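Local coordinates for B-agarase (Saccharophagus degradans, PDB 4BQ2), which hydrolyses the beta-1,4 linkages of agarose as an exo-acting beta-agarase of glycoside hydrolase family 50, at residues Asp313-Glu318 against Ala466-Arg471; Asp580-Val585 against Leu600-Pro605. One frame throughout, in Å; residues are numbered along the deposited sequence.

Contact 1 (Asp313-Glu318 against Ala466-Arg471); sequences DDVTPE and AMETAR
V315 reaches out from its loop and lays one methyl, CG1, against the flank of a helix, meeting the aliphatic part of E468 and the backbone of E468 and T469. The closest approach is V315 CG1 to E468 CG at 3.8 Å, and the two side chains cross at about a right angle. Chi1 of V315 (-64°) sets CG1 anti to its own carbonyl carbon, which sends this branch to the helix while CG2 stays back. V315 CG1 also lies 4.2 Å from T469 CA. The hydroxyl of T469 is turned to R465 O, one turn back in the helix.

That apolar patch is the tight part. Beyond it E468 bends at chi2 and carries its carboxylate to the looser, partly exposed side, where R471 grips it in a side-on salt bridge within the helix: R471 NE bonds to E468 OE1 at 2.9 Å and R471 NH2 to E468 OE2 at 2.7 Å. Both oxygens lie close to the guanidinium plane, although OE1 is met from above the carboxylate plane. The pairing holds in place the carboxylate that a water reaches: this water joins the segments, donating to D313 O and, at 3.0 Å, to E468 OE2. The loop holds its own shape through an Asx turn, D314 OD1 accepting from T316 N.

The loop lies between strand 296-301 and helix 328-332 and packs on helix 460-477, where R465 and V472 also touch V315 and R465 NH2 bonds to D313 O. M467 and A470 pack on H592 and Y593 of helix 565-593, which R471 also touches.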
ATOM      1  N   ASP A 313      13.512 -17.344  17.036  1.00 35.15           N
ATOM      2  CA  ASP A 313      14.175 -16.108  17.470  1.00 36.43           C
ATOM      3  C   ASP A 313      14.510 -15.127  16.324  1.00 31.38           C
ATOM      4  O   ASP A 313      15.030 -14.046  16.589  1.00 28.36           O
ATOM      5  CB  ASP A 313      15.451 -16.424  18.266  1.00 39.04           C
ATOM      6  CG  ASP A 313      15.160 -17.046  19.618  1.00 46.51           C
ATOM      7  OD1 ASP A 313      14.003 -16.948  20.101  1.00 49.68           O
ATOM      8  OD2 ASP A 313      16.101 -17.633  20.202  1.00 52.60           O
ATOM      9  N   ASP A 314      14.226 -15.507  15.067  1.00 28.27           N
ATOM     10  CA  ASP A 314      14.536 -14.650  13.905  1.00 26.71           C
ATOM     11  C   ASP A 314      13.779 -13.320  14.044  1.00 25.95           C
ATOM     12  O   ASP A 314      12.591 -13.312  14.430  1.00 23.09           O
ATOM     13  CB  ASP A 314      14.130 -15.357  12.603  1.00 29.55           C
ATOM     14  CG  ASP A 314      14.719 -14.693  11.339  1.00 31.52           C
ATOM     15  OD1 ASP A 314      15.176 -13.520  11.370  1.00 27.71           O
ATOM     16  OD2 ASP A 314      14.741 -15.394  10.293  1.00 33.18           O
ATOM     17  N   VAL A 315      14.457 -12.202  13.747  1.00 22.58           N
ATOM     18  CA  VAL A 315      13.815 -10.882  13.876  1.00 23.55           C
ATOM     19  C   VAL A 315      13.107 -10.471  12.584  1.00 23.14           C
ATOM     20  O   VAL A 315      12.402  -9.452  12.551  1.00 24.13           O
ATOM     21  CB  VAL A 315      14.825  -9.755  14.288  1.00 22.99           C
ATOM     22  CG1 VAL A 315      15.408 -10.010  15.675  1.00 23.69           C
ATOM     23  CG2 VAL A 315      15.930  -9.592  13.248  1.00 22.45           C
ATOM     24  N   THR A 316      13.299 -11.266  11.528  1.00 22.03           N
ATOM     25  CA  THR A 316      12.830 -10.919  10.193  1.00 21.22           C
ATOM     26  C   THR A 316      11.635 -11.797   9.787  1.00 21.22           C
ATOM     27  O   THR A 316      11.749 -13.035   9.768  1.00 23.15           O
ATOM     28  CB  THR A 316      13.985 -11.037   9.176  1.00 20.76           C
ATOM     29  OG1 THR A 316      15.086 -10.217   9.620  1.00 19.11           O
ATOM     30  CG2 THR A 316      13.533 -10.615   7.754  1.00 21.79           C
ATOM     31  N   PRO A 317      10.482 -11.160   9.486  1.00 19.41           N
ATOM     32  CA  PRO A 317       9.316 -11.903   9.072  1.00 19.76           C
ATOM     33  C   PRO A 317       9.536 -12.470   7.671  1.00 20.17           C
ATOM     34  O   PRO A 317      10.348 -11.942   6.887  1.00 18.65           O
ATOM     35  CB  PRO A 317       8.170 -10.868   9.088  1.00 20.81           C
ATOM     36  CG  PRO A 317       8.827  -9.541   9.033  1.00 20.73           C
ATOM     37  CD  PRO A 317      10.261  -9.702   9.464  1.00 20.67           C
ATOM     38  N   GLU A 318       8.805 -13.541   7.378  1.00 19.77           N
ATOM     39  CA  GLU A 318       9.038 -14.350   6.178  1.00 21.58           C
ATOM     40  C   GLU A 318       8.959 -13.505   4.917  1.00 21.07           C
ATOM     41  O   GLU A 318       9.787 -13.650   4.025  1.00 23.30           O
ATOM     42  CB  GLU A 318       8.054 -15.537   6.118  1.00 22.59           C
ATOM     43  CG  GLU A 318       8.326 -16.511   4.957  1.00 23.35           C
ATOM     44  CD  GLU A 318       9.563 -17.410   5.155  1.00 26.20           C
ATOM     45  OE1 GLU A 318      10.327 -17.207   6.149  1.00 24.52           O
ATOM     46  OE2 GLU A 318       9.788 -18.324   4.300  1.00 24.23           O
ATOM     47  N   ALA A 466      11.521  -6.350  21.316  1.00 15.37           N
ATOM     48  CA  ALA A 466      11.790  -5.002  20.767  1.00 16.55           C
ATOM     49  C   ALA A 466      13.287  -4.713  20.929  1.00 15.71           C
ATOM     50  O   ALA A 466      13.888  -4.169  20.028  1.00 15.11           O
ATOM     51  CB  ALA A 466      10.963  -3.919  21.462  1.00 15.29           C
ATOM     52  N   MET A 467      13.848  -5.064  22.088  1.00 16.26           N
ATOM     53  CA  MET A 467      15.286  -4.906  22.355  1.00 17.19           C
ATOM     54  C   MET A 467      16.118  -5.744  21.352  1.00 17.15           C
ATOM     55  O   MET A 467      17.088  -5.247  20.758  1.00 16.30           O
ATOM     56  CB  MET A 467      15.597  -5.347  23.797  1.00 19.43           C
ATOM     57  CG  MET A 467      15.218  -4.333  24.868  1.00 20.45           C
ATOM     58  SD  MET A 467      16.189  -2.822  24.810  1.00 23.28           S
ATOM     59  CE  MET A 467      17.764  -3.382  25.488  1.00 24.53           C
ATOM     60  N   GLU A 468      15.733  -7.013  21.142  1.00 16.66           N
ATOM     61  CA  GLU A 468      16.457  -7.823  20.163  1.00 18.23           C
ATOM     62  C   GLU A 468      16.334  -7.226  18.757  1.00 16.03           C
ATOM     63  O   GLU A 468      17.307  -7.187  17.996  1.00 14.53           O
ATOM     64  CB  GLU A 468      16.046  -9.301  20.219  1.00 20.42           C
ATOM     65  CG  GLU A 468      16.752 -10.214  19.225  1.00 23.51           C
ATOM     66  CD  GLU A 468      18.262 -10.373  19.488  1.00 26.79           C
ATOM     67  OE1 GLU A 468      18.763  -9.921  20.542  1.00 26.45           O
ATOM     68  OE2 GLU A 468      18.958 -10.922  18.594  1.00 31.86           O
ATOM     69  N   THR A 469      15.157  -6.717  18.416  1.00 14.98           N
ATOM     70  CA  THR A 469      14.982  -6.094  17.116  1.00 15.83           C
ATOM     71  C   THR A 469      15.939  -4.916  16.919  1.00 15.11           C
ATOM     72  O   THR A 469      16.616  -4.842  15.909  1.00 15.73           O
ATOM     73  CB  THR A 469      13.530  -5.629  16.917  1.00 16.56           C
ATOM     74  OG1 THR A 469      12.695  -6.784  17.028  1.00 16.56           O
ATOM     75  CG2 THR A 469      13.336  -4.952  15.543  1.00 16.97           C
ATOM     76  N   ALA A 470      15.969  -3.996  17.879  1.00 14.08           N
ATOM     77  CA  ALA A 470      16.845  -2.821  17.791  1.00 14.28           C
ATOM     78  C   ALA A 470      18.319  -3.255  17.794  1.00 14.20           C
ATOM     79  O   ALA A 470      19.155  -2.656  17.115  1.00 14.26           O
ATOM     80  CB  ALA A 470      16.552  -1.872  18.974  1.00 13.69           C
ATOM     81  N   ARG A 471      18.644  -4.272  18.589  1.00 15.20           N
ATOM     82  CA  ARG A 471      20.011  -4.802  18.585  1.00 15.06           C
ATOM     83  C   ARG A 471      20.466  -5.190  17.202  1.00 15.31           C
ATOM     84  O   ARG A 471      21.567  -4.802  16.776  1.00 15.77           O
ATOM     85  CB  ARG A 471      20.162  -5.980  19.555  1.00 16.99           C
ATOM     86  CG  ARG A 471      21.616  -6.438  19.695  1.00 20.01           C
ATOM     87  CD  ARG A 471      21.726  -7.756  20.484  1.00 21.84           C
ATOM     88  NE  ARG A 471      21.284  -8.854  19.648  1.00 24.66           N
ATOM     89  CZ  ARG A 471      22.011  -9.377  18.666  1.00 27.17           C
ATOM     90  NH1 ARG A 471      23.248  -8.942  18.431  1.00 32.24           N
ATOM     91  NH2 ARG A 471      21.520 -10.336  17.935  1.00 27.23           N
TER
HETATM   92  O   HOH W   1      17.816 -12.440  16.263  1.00 31.46           O

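Contact 2 (Asp580-Val585 against Leu600-Pro605); sequences DQYFKV and LGARFP
F583 and F604 approach from opposite directions, nearest at F583 CZ to F604 CZ, 3.7 Å. Their ring planes stand nearly perpendicular, and the contact runs through CZ and CE2 of F583 and CZ and CE1 of F604, with F604 CE1 4.0 Å from F583 CZ. The F604 side chain leaves CA across the line to the helix, and it is its length that brings the ring end nearer.

A602 fills the next place along. Its methyl CB sits 4.0 Å from F583 CE1 and 4.1 Å from Y582 OH, touching two aromatic residues of consecutive helix positions, obliquely to each ring. Those two rings are set against each other as well: Y582 CD2 stands 3.6 Å over the centre of the F583 ring, while F583 CD2 lies in plane at the Y582 edge. Y582 gets there with CG anti to its backbone N (chi1 172°), which carries the phenol past F583 and on to A602.

The polar end of Y582 is fixed by D489 OD2, with which OH forms a hydrogen bond. A water also donates to Y582 OH at 2.9 Å, and more weakly to G601 O, adding a thin polar link beside an otherwise apolar contact.

Helix 565-593 thus packs over the loop that follows strand 598-599. Backbone bonds tie L600 and G601 to V486 and I488, and F604 to S625 and N627, so the loop leaves its strand between two neighbours, consistent with the (beta/alpha)8 barrel of family 50 hydrolases. R603, in this loop, makes a salt bridge with E652. Helix 611-620 closes another flank, Y620 touching F583 while V613 and A617 reach F604.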
ATOM      1  N   ASP A 580       0.589   4.563  23.978  1.00 17.62           N
ATOM      2  CA  ASP A 580       1.727   5.079  24.758  1.00 18.58           C
ATOM      3  C   ASP A 580       2.748   4.000  25.133  1.00 17.99           C
ATOM      4  O   ASP A 580       3.960   4.206  24.990  1.00 17.04           O
ATOM      5  CB  ASP A 580       1.246   5.730  26.050  1.00 21.84           C
ATOM      6  CG  ASP A 580       0.700   7.136  25.850  1.00 27.49           C
ATOM      7  OD1 ASP A 580       0.929   7.775  24.793  1.00 27.67           O
ATOM      8  OD2 ASP A 580       0.027   7.622  26.788  1.00 31.97           O
ATOM      9  N   GLN A 581       2.249   2.846  25.579  1.00 16.75           N
ATOM     10  CA  GLN A 581       3.119   1.746  25.979  1.00 17.39           C
ATOM     11  C   GLN A 581       3.853   1.127  24.789  1.00 17.43           C
ATOM     12  O   GLN A 581       5.054   0.761  24.914  1.00 16.86           O
ATOM     13  CB  GLN A 581       2.324   0.694  26.782  1.00 17.14           C
ATOM     14  CG  GLN A 581       3.121  -0.530  27.206  1.00 16.95           C
ATOM     15  CD  GLN A 581       4.209  -0.276  28.260  1.00 19.07           C
ATOM     16  OE1 GLN A 581       4.276   0.788  28.892  1.00 18.57           O
ATOM     17  NE2 GLN A 581       5.063  -1.277  28.462  1.00 19.45           N
ATOM     18  N   TYR A 582       3.144   0.993  23.650  1.00 16.90           N
ATOM     19  CA  TYR A 582       3.773   0.508  22.420  1.00 16.34           C
ATOM     20  C   TYR A 582       4.976   1.412  22.071  1.00 17.01           C
ATOM     21  O   TYR A 582       6.122   0.926  21.919  1.00 16.40           O
ATOM     22  CB  TYR A 582       2.778   0.462  21.236  1.00 16.86           C
ATOM     23  CG  TYR A 582       3.494   0.145  19.934  1.00 16.45           C
ATOM     24  CD1 TYR A 582       3.784  -1.179  19.567  1.00 17.37           C
ATOM     25  CD2 TYR A 582       3.932   1.169  19.095  1.00 16.75           C
ATOM     26  CE1 TYR A 582       4.470  -1.455  18.382  1.00 17.31           C
ATOM     27  CE2 TYR A 582       4.641   0.902  17.937  1.00 17.21           C
ATOM     28  CZ  TYR A 582       4.906  -0.407  17.587  1.00 17.23           C
ATOM     29  OH  TYR A 582       5.594  -0.631  16.425  1.00 17.14           O
ATOM     30  N   PHE A 583       4.721   2.723  21.965  1.00 16.94           N
ATOM     31  CA  PHE A 583       5.759   3.677  21.533  1.00 17.98           C
ATOM     32  C   PHE A 583       6.858   3.909  22.549  1.00 19.56           C
ATOM     33  O   PHE A 583       8.015   4.082  22.156  1.00 21.06           O
ATOM     34  CB  PHE A 583       5.155   5.008  21.051  1.00 17.10           C
ATOM     35  CG  PHE A 583       4.460   4.896  19.738  1.00 17.80           C
ATOM     36  CD1 PHE A 583       5.199   4.678  18.577  1.00 18.06           C
ATOM     37  CD2 PHE A 583       3.058   4.931  19.650  1.00 17.38           C
ATOM     38  CE1 PHE A 583       4.566   4.502  17.357  1.00 16.66           C
ATOM     39  CE2 PHE A 583       2.414   4.785  18.411  1.00 17.65           C
ATOM     40  CZ  PHE A 583       3.176   4.583  17.266  1.00 16.55           C
ATOM     41  N   LYS A 584       6.503   3.844  23.835  1.00 20.59           N
ATOM     42  CA  LYS A 584       7.462   3.894  24.950  1.00 21.02           C
ATOM     43  C   LYS A 584       8.469   2.759  24.826  1.00 20.65           C
ATOM     44  O   LYS A 584       9.697   2.985  24.838  1.00 19.47           O
ATOM     45  CB  LYS A 584       6.769   3.841  26.319  1.00 21.98           C
ATOM     46  CG  LYS A 584       7.719   4.123  27.497  1.00 25.55           C
ATOM     47  CD  LYS A 584       7.017   4.033  28.848  1.00 25.97           C
ATOM     48  CE  LYS A 584       8.002   4.156  30.003  1.00 29.43           C
ATOM     49  NZ  LYS A 584       7.495   3.488  31.254  1.00 25.67           N
ATOM     50  N   VAL A 585       7.966   1.543  24.669  1.00 19.29           N
ATOM     51  CA  VAL A 585       8.849   0.374  24.598  1.00 18.20           C
ATOM     52  C   VAL A 585       9.715   0.404  23.342  1.00 17.15           C
ATOM     53  O   VAL A 585      10.925   0.146  23.414  1.00 14.93           O
ATOM     54  CB  VAL A 585       8.064  -0.952  24.677  1.00 18.60           C
ATOM     55  CG1 VAL A 585       8.939  -2.139  24.298  1.00 19.73           C
ATOM     56  CG2 VAL A 585       7.537  -1.147  26.073  1.00 17.71           C
ATOM     57  N   LEU A 600      11.606   6.826  13.763  1.00 13.64           N
ATOM     58  CA  LEU A 600      10.667   7.359  12.776  1.00 13.60           C
ATOM     59  C   LEU A 600       9.244   6.808  12.871  1.00 14.17           C
ATOM     60  O   LEU A 600       8.479   6.905  11.909  1.00 14.32           O
ATOM     61  CB  LEU A 600      11.230   7.139  11.364  1.00 13.61           C
ATOM     62  CG  LEU A 600      12.659   7.654  11.121  1.00 14.87           C
ATOM     63  CD1 LEU A 600      13.134   7.094   9.789  1.00 13.52           C
ATOM     64  CD2 LEU A 600      12.744   9.194  11.144  1.00 13.24           C
ATOM     65  N   GLY A 601       8.864   6.226  14.003  1.00 14.57           N
ATOM     66  CA  GLY A 601       7.442   5.825  14.146  1.00 14.68           C
ATOM     67  C   GLY A 601       7.084   4.506  13.466  1.00 15.86           C
ATOM     68  O   GLY A 601       7.967   3.689  13.231  1.00 16.58           O
ATOM     69  N   ALA A 602       5.801   4.311  13.126  1.00 15.30           N
ATOM     70  CA  ALA A 602       5.294   2.981  12.801  1.00 14.99           C
ATOM     71  C   ALA A 602       4.488   2.964  11.514  1.00 15.23           C
ATOM     72  O   ALA A 602       3.796   1.965  11.216  1.00 15.21           O
ATOM     73  CB  ALA A 602       4.468   2.420  13.977  1.00 15.78           C
ATOM     74  N   ARG A 603       4.594   4.063  10.751  1.00 14.44           N
ATOM     75  CA  ARG A 603       4.002   4.147   9.406  1.00 14.46           C
ATOM     76  C   ARG A 603       2.480   3.914   9.400  1.00 14.68           C
ATOM     77  O   ARG A 603       1.981   2.822   9.024  1.00 13.33           O
ATOM     78  CB  ARG A 603       4.749   3.185   8.444  1.00 13.49           C
ATOM     79  CG  ARG A 603       6.273   3.320   8.600  1.00 14.70           C
ATOM     80  CD  ARG A 603       7.042   2.148   7.953  1.00 13.77           C
ATOM     81  NE  ARG A 603       6.800   2.042   6.509  1.00 13.84           N
ATOM     82  CZ  ARG A 603       7.378   2.823   5.579  1.00 13.36           C
ATOM     83  NH1 ARG A 603       8.246   3.790   5.913  1.00 11.44           N
ATOM     84  NH2 ARG A 603       7.110   2.616   4.297  1.00 12.68           N
ATOM     85  N   PHE A 604       1.747   4.956   9.768  1.00 14.54           N
ATOM     86  CA  PHE A 604       0.279   4.851   9.913  1.00 15.16           C
ATOM     87  C   PHE A 604      -0.397   4.933   8.552  1.00 15.06           C
ATOM     88  O   PHE A 604      -0.180   5.897   7.796  1.00 15.22           O
ATOM     89  CB  PHE A 604      -0.263   6.031  10.740  1.00 15.27           C
ATOM     90  CG  PHE A 604       0.244   6.105  12.149  1.00 16.19           C
ATOM     91  CD1 PHE A 604       0.152   5.010  13.004  1.00 15.96           C
ATOM     92  CD2 PHE A 604       0.749   7.306  12.647  1.00 16.14           C
ATOM     93  CE1 PHE A 604       0.575   5.101  14.321  1.00 16.81           C
ATOM     94  CE2 PHE A 604       1.173   7.407  13.961  1.00 15.72           C
ATOM     95  CZ  PHE A 604       1.069   6.303  14.805  1.00 16.20           C
ATOM     96  N   PRO A 605      -1.242   3.947   8.224  1.00 15.88           N
ATOM     97  CA  PRO A 605      -2.070   4.073   7.020  1.00 15.64           C
ATOM     98  C   PRO A 605      -3.351   4.833   7.336  1.00 17.42           C
ATOM     99  O   PRO A 605      -3.650   5.092   8.525  1.00 17.84           O
ATOM    100  CB  PRO A 605      -2.414   2.621   6.683  1.00 15.46           C
ATOM    101  CG  PRO A 605      -2.390   1.897   8.003  1.00 16.24           C
ATOM    102  CD  PRO A 605      -1.540   2.720   8.985  1.00 15.51           C
TER
HETATM  103  O   HOH W   2       7.249   1.625  15.631  1.00 14.09           O

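The contacts follow one another along the chain, contact 1 closing at helix 460-477 before contact 2 opens on helix 565-593. Their centres are 16 Å apart, and they touch directly where A466 CB packs 3.9 Å from V585 CG1. Helices 460-477 and 565-593 pack side by side here, V585 also touching F462 and K463. Two adjoining helices of the catalytic module therefore each hold a loop: helix 460-477 takes 313-318, which comes from much earlier in the chain, and helix 565-593 takes 600-605, which follows shortly after its own end. Contact 1 is only partly buried, whereas contact 2 is buried.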